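Local coordinates for protein BolA (Coxiella burnetii, PDB 3TR3) that is of unknown function but belongs to the stress-induced BolA/IbaG family and probably takes part in cellular stress responses, at residues 5-10 and 31-36. Numbering follows the deposited sequence.
Sequences VTTHDI and HHFEAV. With CO (cobalt (II) ion), chain D.
The Phe33 ring stands at the start of helix 7-17 with its edge turned to a backbone carbonyl: Val5 O lies near the ring plane, 3.6 Å from CZ. Val5 CG1, set anti to its own backbone N (chi1 -175°), meets Phe33 CZ at 3.9 Å. One face is covered by Ile10, whose CG1 sits 4.2 Å from the ring centroid and 25° off the normal, a CH-pi contact displaced toward CD1. Further along the strand, Ile10 CG2 approaches Ala35 CB at 4.4 Å. Phe33 and Ala35 alternate with His32 and Glu34, so one side of strand 32-38 packs on the helix; Ile66 touches both Ile10 and Phe33.

The start of helix 7-17 is fixed by a capping box. Thr6 N donates to Asp9 OD2 (2.9 Å, 165°), reaching the carboxylate from above its plane, while Asp9 N returns a bond to Thr6 OG1 (3.2 Å). Separately, Thr7 OG1 hydrogen-bonds Glu27 of the second subunit, so the helix start also lies at the subunit interface. His32 NE2 binds a cobalt ion at 2.2 Å, with His67 as the other protein ligand, away from the helix.

No hydrogen bond links segments 5-10 and 31-36. Their cohesion is therefore mainly apolar, while the capping box satisfies Thr6 N and Asp9 N within the helix start and the carbonyl at the ring edge probably adds a weak electrostatic attraction to the ring hydrogens.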
loop_
_atom_site.group_PDB
_atom_site.type_symbol
_atom_site.label_atom_id
_atom_site.label_comp_id
_atom_site.label_asym_id
_atom_site.label_seq_id
_atom_site.Cartn_x
_atom_site.Cartn_y
_atom_site.Cartn_z
ATOM N N VAL B 5 11.718 11.031 5.699
ATOM C CA VAL B 5 11.220 9.858 4.984
ATOM C C VAL B 5 9.698 9.737 5.012
ATOM O O VAL B 5 9.066 9.894 6.057
ATOM C CB VAL B 5 11.932 8.530 5.505
ATOM C CG1 VAL B 5 11.522 7.316 4.712
ATOM C CG2 VAL B 5 13.412 8.669 5.424
ATOM N N THR B 6 9.097 9.452 3.862
ATOM C CA THR B 6 7.648 9.259 3.846
ATOM C C THR B 6 7.308 7.812 3.593
ATOM O O THR B 6 8.185 7.002 3.277
ATOM C CB THR B 6 6.924 10.112 2.765
ATOM O OG1 THR B 6 7.445 9.778 1.469
ATOM C CG2 THR B 6 7.070 11.633 3.059
ATOM N N THR B 7 6.034 7.478 3.717
ATOM C CA THR B 7 5.622 6.125 3.395
ATOM C C THR B 7 5.759 5.834 1.898
ATOM O O THR B 7 5.963 4.686 1.525
ATOM C CB THR B 7 4.189 5.820 3.856
ATOM O OG1 THR B 7 3.293 6.739 3.213
ATOM C CG2 THR B 7 4.083 5.954 5.367
ATOM N N HIS B 8 5.616 6.854 1.051
ATOM C CA HIS B 8 5.732 6.678 -0.407
ATOM C C HIS B 8 7.216 6.424 -0.802
ATOM O O HIS B 8 7.493 5.768 -1.791
ATOM C CB HIS B 8 5.171 7.913 -1.135
ATOM C CG HIS B 8 5.013 7.742 -2.616
ATOM N ND1 HIS B 8 4.161 6.810 -3.178
ATOM C CD2 HIS B 8 5.592 8.394 -3.659
ATOM C CE1 HIS B 8 4.213 6.897 -4.497
ATOM N NE2 HIS B 8 5.076 7.854 -4.813
ATOM N N ASP B 9 8.146 6.998 -0.042
ATOM C CA ASP B 9 9.547 6.656 -0.151
ATOM C C ASP B 9 9.763 5.148 0.097
ATOM O O ASP B 9 10.363 4.469 -0.717
ATOM C CB ASP B 9 10.379 7.445 0.855
ATOM C CG ASP B 9 10.496 8.913 0.501
ATOM O OD1 ASP B 9 10.446 9.273 -0.697
ATOM O OD2 ASP B 9 10.636 9.712 1.450
ATOM N N ILE B 10 9.295 4.655 1.238
ATOM C CA ILE B 10 9.529 3.290 1.641
ATOM C C ILE B 10 9.063 2.387 0.485
ATOM O O ILE B 10 9.761 1.431 0.107
ATOM C CB ILE B 10 8.730 2.916 2.925
ATOM C CG1 ILE B 10 9.118 3.783 4.135
ATOM C CG2 ILE B 10 8.890 1.426 3.249
ATOM C CD1 ILE B 10 10.551 3.717 4.538
ATOM N N HIS B 31 9.889 8.002 11.349
ATOM C CA HIS B 31 10.888 7.315 12.170
ATOM C C HIS B 31 10.563 5.847 12.345
ATOM O O HIS B 31 11.411 5.012 12.101
ATOM C CB HIS B 31 11.093 8.020 13.537
ATOM C CG HIS B 31 12.029 9.172 13.433
ATOM N ND1 HIS B 31 11.672 10.355 12.821
ATOM C CD2 HIS B 31 13.351 9.271 13.720
ATOM C CE1 HIS B 31 12.730 11.152 12.765
ATOM N NE2 HIS B 31 13.757 10.520 13.303
ATOM N N HIS B 32 9.344 5.517 12.769
ATOM C CA HIS B 32 8.959 4.107 12.866
ATOM C C HIS B 32 7.975 3.735 11.737
ATOM O O HIS B 32 7.020 4.426 11.491
ATOM C CB HIS B 32 8.439 3.760 14.275
ATOM C CG HIS B 32 9.512 3.745 15.336
ATOM N ND1 HIS B 32 9.945 2.584 15.958
ATOM C CD2 HIS B 32 10.270 4.749 15.862
ATOM C CE1 HIS B 32 10.892 2.878 16.833
ATOM N NE2 HIS B 32 11.106 4.193 16.796
ATOM N N PHE B 33 8.273 2.681 10.993
ATOM C CA PHE B 33 7.465 2.290 9.856
ATOM C C PHE B 33 7.132 0.792 9.946
ATOM O O PHE B 33 7.796 0.040 10.670
ATOM C CB PHE B 33 8.222 2.553 8.549
ATOM C CG PHE B 33 8.540 3.999 8.285
ATOM C CD1 PHE B 33 7.671 4.792 7.516
ATOM C CD2 PHE B 33 9.721 4.566 8.764
ATOM C CE1 PHE B 33 7.988 6.138 7.234
ATOM C CE2 PHE B 33 10.040 5.919 8.509
ATOM C CZ PHE B 33 9.182 6.701 7.750
ATOM N N GLU B 34 6.089 0.391 9.218
ATOM C CA GLU B 34 5.725 -1.009 8.985
ATOM C C GLU B 34 5.425 -1.142 7.519
ATOM O O GLU B 34 4.788 -0.271 6.923
ATOM C CB GLU B 34 4.466 -1.414 9.746
ATOM C CG GLU B 34 4.552 -1.280 11.244
ATOM C CD GLU B 34 3.167 -1.224 11.889
ATOM O OE1 GLU B 34 2.166 -0.999 11.159
ATOM O OE2 GLU B 34 3.081 -1.406 13.128
ATOM N N ALA B 35 5.869 -2.243 6.932
ATOM C CA ALA B 35 5.632 -2.499 5.530
ATOM C C ALA B 35 5.217 -3.960 5.356
ATOM O O ALA B 35 5.695 -4.833 6.080
ATOM C CB ALA B 35 6.898 -2.170 4.705
ATOM N N VAL B 36 4.294 -4.208 4.429
ATOM C CA VAL B 36 3.888 -5.547 4.070
ATOM C C VAL B 36 4.367 -5.638 2.651
ATOM O O VAL B 36 4.045 -4.770 1.839
ATOM C CB VAL B 36 2.365 -5.777 4.152
ATOM C CG1 VAL B 36 2.024 -7.228 3.855
ATOM C CG2 VAL B 36 1.811 -5.351 5.532
HETATM CO CO CO D . 12.671 4.952 18.126
#